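Local coordinates for porin protein associated with imipenem resistance (Acinetobacter baumannii, PDB 4FUV) that forms an eight-stranded beta-barrel in the outer membrane, is associated with imipenem resistance and probably takes up ornithine and imipenem, at residues Arg90-Leu104 and Asn144-Ile158. Residues are numbered along the deposited sequence; the frame is centred on the assembly and turned at random.
Sequences RWAQGLYVAAGAAYL and NDIAPYLGFGFAPKI. With C8E ((hydroxyethyloxy)tri(ethyloxy)octane), chain K; C8E ((hydroxyethyloxy)tri(ethyloxy)octane), chain H; C8E ((hydroxyethyloxy)tri(ethyloxy)octane), chain J.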
loop_
_atom_site.group_PDB
_atom_site.type_symbol
_atom_site.label_atom_id
_atom_site.label_comp_id
_atom_site.label_asym_id
_atom_site.label_seq_id
_atom_site.Cartn_x
_atom_site.Cartn_y
_atom_site.Cartn_z
ATOM N N ARG A 90 13.939 32.195 4.441
ATOM C CA ARG A 90 12.651 31.880 5.053
ATOM C C ARG A 90 12.578 30.428 5.537
ATOM O O ARG A 90 11.943 30.137 6.548
ATOM C CB ARG A 90 11.506 32.213 4.088
ATOM C CG ARG A 90 10.801 31.006 3.505
ATOM C CD ARG A 90 10.297 31.259 2.094
ATOM N NE ARG A 90 9.487 32.465 1.995
ATOM C CZ ARG A 90 9.896 33.586 1.415
ATOM N NH1 ARG A 90 11.107 33.647 0.878
ATOM N NH2 ARG A 90 9.099 34.640 1.367
ATOM N N TRP A 91 13.236 29.517 4.832
ATOM C CA TRP A 91 13.258 28.124 5.278
ATOM C C TRP A 91 14.068 27.990 6.560
ATOM O O TRP A 91 13.608 27.394 7.540
ATOM C CB TRP A 91 13.799 27.221 4.172
ATOM C CG TRP A 91 13.231 27.577 2.845
ATOM C CD1 TRP A 91 13.915 28.011 1.749
ATOM C CD2 TRP A 91 11.844 27.571 2.474
ATOM N NE1 TRP A 91 13.045 28.258 0.714
ATOM C CE2 TRP A 91 11.772 27.994 1.135
ATOM C CE3 TRP A 91 10.666 27.242 3.148
ATOM C CZ2 TRP A 91 10.558 28.096 0.452
ATOM C CZ3 TRP A 91 9.467 27.342 2.469
ATOM C CH2 TRP A 91 9.421 27.768 1.137
ATOM N N ALA A 92 15.261 28.576 6.568
ATOM C CA ALA A 92 16.137 28.512 7.736
ATOM C C ALA A 92 15.518 29.153 8.981
ATOM O O ALA A 92 15.584 28.579 10.061
ATOM C CB ALA A 92 17.471 29.145 7.439
ATOM N N GLN A 93 14.951 30.347 8.830
ATOM C CA GLN A 93 14.344 31.065 9.964
ATOM C C GLN A 93 13.154 30.303 10.558
ATOM O O GLN A 93 12.881 30.392 11.765
ATOM C CB GLN A 93 13.919 32.482 9.550
ATOM C CG GLN A 93 13.473 33.397 10.711
ATOM C CD GLN A 93 12.024 33.164 11.138
ATOM O OE1 GLN A 93 11.213 32.641 10.364
ATOM N NE2 GLN A 93 11.697 33.541 12.378
ATOM N N GLY A 94 12.466 29.547 9.709
ATOM C CA GLY A 94 11.266 28.825 10.113
ATOM C C GLY A 94 11.497 27.543 10.892
ATOM O O GLY A 94 10.553 26.971 11.466
ATOM N N LEU A 95 12.743 27.077 10.935
ATOM C CA LEU A 95 13.033 25.813 11.627
ATOM C C LEU A 95 13.213 26.002 13.145
ATOM O O LEU A 95 13.994 26.852 13.593
ATOM C CB LEU A 95 14.269 25.145 11.017
ATOM C CG LEU A 95 14.143 24.652 9.578
ATOM C CD1 LEU A 95 15.542 24.333 9.016
ATOM C CD2 LEU A 95 13.259 23.413 9.512
ATOM N N TYR A 96 12.498 25.221 13.947
ATOM C CA TYR A 96 12.627 25.388 15.388
ATOM C C TYR A 96 12.463 24.097 16.183
ATOM O O TYR A 96 11.826 23.152 15.731
ATOM C CB TYR A 96 11.655 26.452 15.926
ATOM C CG TYR A 96 10.170 26.101 15.853
ATOM C CD1 TYR A 96 9.432 26.360 14.702
ATOM C CD2 TYR A 96 9.498 25.536 16.948
ATOM C CE1 TYR A 96 8.072 26.069 14.627
ATOM C CE2 TYR A 96 8.124 25.230 16.877
ATOM C CZ TYR A 96 7.428 25.503 15.707
ATOM O OH TYR A 96 6.088 25.203 15.594
ATOM N N VAL A 97 13.047 24.078 17.376
ATOM C CA VAL A 97 12.765 23.023 18.342
ATOM C C VAL A 97 11.910 23.618 19.448
ATOM O O VAL A 97 12.195 24.721 19.955
ATOM C CB VAL A 97 14.061 22.380 18.922
ATOM C CG1 VAL A 97 14.997 23.440 19.412
ATOM C CG2 VAL A 97 13.732 21.400 20.057
ATOM N N ALA A 98 10.839 22.911 19.771
ATOM C CA ALA A 98 9.890 23.289 20.821
ATOM C C ALA A 98 10.122 22.449 22.075
ATOM O O ALA A 98 10.209 21.216 22.017
ATOM C CB ALA A 98 8.450 23.082 20.329
ATOM N N ALA A 99 10.202 23.117 23.212
ATOM C CA ALA A 99 10.317 22.433 24.480
ATOM C C ALA A 99 9.436 23.164 25.475
ATOM O O ALA A 99 9.483 24.386 25.586
ATOM C CB ALA A 99 11.734 22.430 24.950
ATOM N N GLY A 100 8.637 22.412 26.207
ATOM C CA GLY A 100 7.741 23.027 27.167
ATOM C C GLY A 100 6.899 22.029 27.913
ATOM O O GLY A 100 7.334 20.899 28.199
ATOM N N ALA A 101 5.680 22.437 28.230
ATOM C CA ALA A 101 4.804 21.580 29.005
ATOM C C ALA A 101 3.338 21.908 28.783
ATOM O O ALA A 101 2.971 22.980 28.284
ATOM C CB ALA A 101 5.146 21.672 30.490
ATOM N N ALA A 102 2.480 20.994 29.191
ATOM C CA ALA A 102 1.075 21.245 28.983
ATOM C C ALA A 102 0.222 20.584 30.026
ATOM O O ALA A 102 0.613 19.573 30.627
ATOM C CB ALA A 102 0.665 20.802 27.593
ATOM N N TYR A 103 -0.934 21.200 30.258
ATOM C CA TYR A 103 -2.041 20.541 30.901
ATOM C C TYR A 103 -2.741 19.776 29.791
ATOM O O TYR A 103 -3.087 20.359 28.770
ATOM C CB TYR A 103 -2.992 21.591 31.492
ATOM C CG TYR A 103 -4.293 21.018 31.969
ATOM C CD1 TYR A 103 -5.381 20.882 31.105
ATOM C CD2 TYR A 103 -4.441 20.600 33.287
ATOM C CE1 TYR A 103 -6.585 20.346 31.553
ATOM C CE2 TYR A 103 -5.639 20.077 33.741
ATOM C CZ TYR A 103 -6.702 19.946 32.874
ATOM O OH TYR A 103 -7.889 19.415 33.336
ATOM N N LEU A 104 -2.959 18.480 29.993
ATOM C CA LEU A 104 -3.549 17.629 28.973
ATOM C C LEU A 104 -4.848 16.991 29.454
ATOM O O LEU A 104 -4.951 16.584 30.601
ATOM C CB LEU A 104 -2.567 16.510 28.603
ATOM C CG LEU A 104 -1.279 17.021 27.961
ATOM C CD1 LEU A 104 -0.316 15.864 27.833
ATOM C CD2 LEU A 104 -1.608 17.613 26.599
ATOM N N ASN A 144 -3.288 14.797 32.394
ATOM C CA ASN A 144 -2.066 15.163 33.106
ATOM C C ASN A 144 -2.150 16.616 33.535
ATOM O O ASN A 144 -2.449 17.486 32.712
ATOM C CB ASN A 144 -0.842 15.033 32.190
ATOM C CG ASN A 144 -0.518 13.600 31.812
ATOM O OD1 ASN A 144 -0.946 13.115 30.771
ATOM N ND2 ASN A 144 0.292 12.937 32.629
ATOM N N ASP A 145 -1.878 16.896 34.806
ATOM C CA ASP A 145 -1.903 18.276 35.267
ATOM C C ASP A 145 -0.798 19.039 34.545
ATOM O O ASP A 145 -0.985 20.185 34.110
ATOM C CB ASP A 145 -1.727 18.363 36.786
ATOM C CG ASP A 145 -3.005 18.031 37.542
ATOM O OD1 ASP A 145 -4.090 18.081 36.930
ATOM O OD2 ASP A 145 -2.925 17.729 38.752
ATOM N N ILE A 146 0.344 18.378 34.396
ATOM C CA ILE A 146 1.473 18.944 33.672
ATOM C C ILE A 146 2.326 17.834 33.057
ATOM O O ILE A 146 2.789 16.940 33.758
ATOM C CB ILE A 146 2.320 19.876 34.575
ATOM C CG1 ILE A 146 3.604 20.300 33.866
ATOM C CG2 ILE A 146 2.644 19.210 35.902
ATOM C CD1 ILE A 146 4.534 21.090 34.753
ATOM N N ALA A 147 2.478 17.874 31.736
ATOM C CA ALA A 147 3.300 16.905 31.009
ATOM C C ALA A 147 4.350 17.646 30.189
ATOM O O ALA A 147 4.028 18.603 29.490
ATOM C CB ALA A 147 2.438 16.057 30.088
ATOM N N PRO A 148 5.610 17.197 30.265
ATOM C CA PRO A 148 6.683 17.804 29.476
ATOM C C PRO A 148 6.463 17.505 28.003
ATOM O O PRO A 148 5.874 16.469 27.659
ATOM C CB PRO A 148 7.942 17.064 29.957
ATOM C CG PRO A 148 7.536 16.309 31.161
ATOM C CD PRO A 148 6.079 16.035 31.031
ATOM N N TYR A 149 6.937 18.403 27.152
ATOM C CA TYR A 149 6.751 18.304 25.720
ATOM C C TYR A 149 8.065 18.585 25.006
ATOM O O TYR A 149 8.821 19.456 25.418
ATOM C CB TYR A 149 5.739 19.371 25.260
ATOM C CG TYR A 149 5.526 19.398 23.757
ATOM C CD1 TYR A 149 4.804 18.388 23.113
ATOM C CD2 TYR A 149 6.023 20.441 22.981
ATOM C CE1 TYR A 149 4.598 18.416 21.724
ATOM C CE2 TYR A 149 5.814 20.483 21.603
ATOM C CZ TYR A 149 5.114 19.460 20.979
ATOM O OH TYR A 149 4.910 19.496 19.612
ATOM N N LEU A 150 8.317 17.860 23.923
ATOM C CA LEU A 150 9.439 18.145 23.040
ATOM C C LEU A 150 8.911 17.995 21.631
ATOM O O LEU A 150 8.185 17.051 21.338
ATOM C CB LEU A 150 10.602 17.157 23.265
ATOM C CG LEU A 150 11.766 17.302 22.278
ATOM C CD1 LEU A 150 12.471 18.647 22.481
ATOM C CD2 LEU A 150 12.790 16.125 22.321
ATOM N N GLY A 151 9.270 18.914 20.749
ATOM C CA GLY A 151 8.802 18.817 19.382
ATOM C C GLY A 151 9.691 19.583 18.446
ATOM O O GLY A 151 10.595 20.285 18.889
ATOM N N PHE A 152 9.429 19.450 17.151
ATOM C CA PHE A 152 10.203 20.159 16.143
ATOM C C PHE A 152 9.242 20.766 15.137
ATOM O O PHE A 152 8.260 20.133 14.741
ATOM C CB PHE A 152 11.197 19.211 15.453
ATOM C CG PHE A 152 12.072 18.456 16.420
ATOM C CD1 PHE A 152 11.642 17.254 16.983
ATOM C CD2 PHE A 152 13.306 18.961 16.797
ATOM C CE1 PHE A 152 12.433 16.573 17.893
ATOM C CE2 PHE A 152 14.111 18.274 17.704
ATOM C CZ PHE A 152 13.676 17.082 18.250
ATOM N N GLY A 153 9.506 22.006 14.738
ATOM C CA GLY A 153 8.574 22.725 13.881
ATOM C C GLY A 153 9.219 23.362 12.667
ATOM O O GLY A 153 10.451 23.593 12.622
ATOM N N PHE A 154 8.378 23.634 11.674
ATOM C CA PHE A 154 8.794 24.285 10.446
ATOM C C PHE A 154 7.778 25.366 10.110
ATOM O O PHE A 154 6.660 25.067 9.690
ATOM C CB PHE A 154 8.880 23.271 9.304
ATOM C CG PHE A 154 9.398 23.862 8.004
ATOM C CD1 PHE A 154 10.533 24.660 7.998
ATOM C CD2 PHE A 154 8.761 23.606 6.798
ATOM C CE1 PHE A 154 11.021 25.208 6.809
ATOM C CE2 PHE A 154 9.238 24.153 5.604
ATOM C CZ PHE A 154 10.371 24.949 5.614
ATOM N N ALA A 155 8.159 26.621 10.294
ATOM C CA ALA A 155 7.202 27.721 10.177
ATOM C C ALA A 155 7.615 28.806 9.183
ATOM O O ALA A 155 7.811 29.958 9.573
ATOM C CB ALA A 155 6.938 28.341 11.562
ATOM N N PRO A 156 7.714 28.459 7.888
ATOM C CA PRO A 156 8.170 29.486 6.944
ATOM C C PRO A 156 7.214 30.670 6.859
ATOM O O PRO A 156 5.996 30.492 6.808
ATOM C CB PRO A 156 8.243 28.738 5.608
ATOM C CG PRO A 156 7.275 27.579 5.766
ATOM C CD PRO A 156 7.387 27.182 7.222
ATOM N N LYS A 157 7.778 31.873 6.880
ATOM C CA LYS A 157 7.012 33.106 6.681
ATOM C C LYS A 157 6.807 33.359 5.202
ATOM O O LYS A 157 7.727 33.194 4.406
ATOM C CB LYS A 157 7.744 34.305 7.272
ATOM C CG LYS A 157 7.616 34.449 8.771
ATOM C CD LYS A 157 8.415 35.648 9.268
ATOM C CE LYS A 157 8.481 35.670 10.782
ATOM N NZ LYS A 157 9.447 36.677 11.282
ATOM N N ILE A 158 5.602 33.771 4.834
ATOM C CA ILE A 158 5.312 34.104 3.446
ATOM C C ILE A 158 5.719 35.548 3.210
ATOM O O ILE A 158 6.289 35.890 2.175
ATOM C CB ILE A 158 3.838 33.840 3.111
ATOM C CG1 ILE A 158 3.644 32.340 2.914
ATOM C CG2 ILE A 158 3.412 34.607 1.868
ATOM C CD1 ILE A 158 2.362 31.807 3.468
HETATM C C8 C8E K . 10.711 15.345 28.005
HETATM O O9 C8E K . 11.100 14.202 28.765
HETATM C C10 C8E K . 10.987 14.417 30.163
HETATM C C11 C8E K . 11.424 13.165 30.915
HETATM O O12 C8E K . 11.858 13.534 32.212
HETATM C C13 C8E K . 10.775 13.671 33.119
HETATM O O15 C8E K . 8.126 14.580 34.642
HETATM C C16 C8E K . 6.718 14.718 34.751
HETATM C C17 C8E K . 6.098 13.806 33.700
HETATM O O18 C8E K . 4.757 13.515 34.035
HETATM C C19 C8E K . 4.309 12.356 33.362
HETATM C C20 C8E K . 4.778 11.112 34.118
HETATM O O21 C8E K . 3.702 10.225 34.352
HETATM C C1 C8E H . 20.285 22.762 7.778
HETATM C C2 C8E H . 19.333 23.955 7.894
HETATM C C3 C8E H . 19.518 24.916 6.724
HETATM C C4 C8E H . 18.181 25.361 6.139
HETATM C C5 C8E H . 18.383 26.560 5.208
HETATM C C6 C8E H . 17.686 26.325 3.867
HETATM C C8 C8E J . 10.049 13.952 20.205
HETATM O O9 C8E J . 9.268 13.957 19.020
HETATM C C10 C8E J . 10.088 13.913 17.861
HETATM C C11 C8E J . 9.320 13.224 16.730
HETATM O O18 C8E J . 7.280 8.809 20.782
HETATM C C19 C8E J . 8.573 8.428 21.185
HETATM C C20 C8E J . 9.380 9.714 21.310
HETATM O O21 C8E J . 9.533 9.982 22.687
HETATM O O HOH W 1 10.616 32.233 7.962
HETATM O O HOH W 2 9.148 31.391 11.430
#
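Antiparallel strands 95-104 and 147-154 pair directly in the barrel wall, the axes of these segments 4.3 Å apart at closest approach. Paired N-H and C=O groups run from Y96 opposite G153 to A102 opposite A147; beyond them a beta bulge shifts the register by one, so that L104 pairs with N144. P148, lacking an N-H, fits a non-hydrogen-bonded position opposite A101.

Side chains alternate between two faces. L95, V97, L150, F152 and F154 lie on the face that meets detergent: C10 of one C8E reaches the edge of the F152 ring at CE1 (3.5 Å), and another C8E lies against P148. L95 CD2 packs on F154 CD1 at 3.4 Å. F154, with CG anti to its backbone N (chi1 -176°), turns its CZ toward the edge of the W91 ring, while P156 CD covers one of its faces.

On the inner face Y96 folds over the neighbouring strand. With CG between the backbone N and the carbonyl carbon (chi1 67°), the ring lies across G153, whose CA stands 3.6 Å from the ring centroid in a CH-pi contact; glycine suits this place because the ring lies where a CB would be. The hydroxyls of Y96 and Y149 both bond to the carboxylate of E167.

Beyond the L95-F154 end of the pair, R90 NH2 donates to I158 O (3.2 Å), which lies in the guanidinium plane; one water links Q93 OE1 to K157 N, a second links it to A155 O. The chemistry is thus that of a membrane barrel wall: apolar side chains outward, a carboxylate hydrogen-bonded by two tyrosines inward, and polar, water-mediated links at one end of the strand pair.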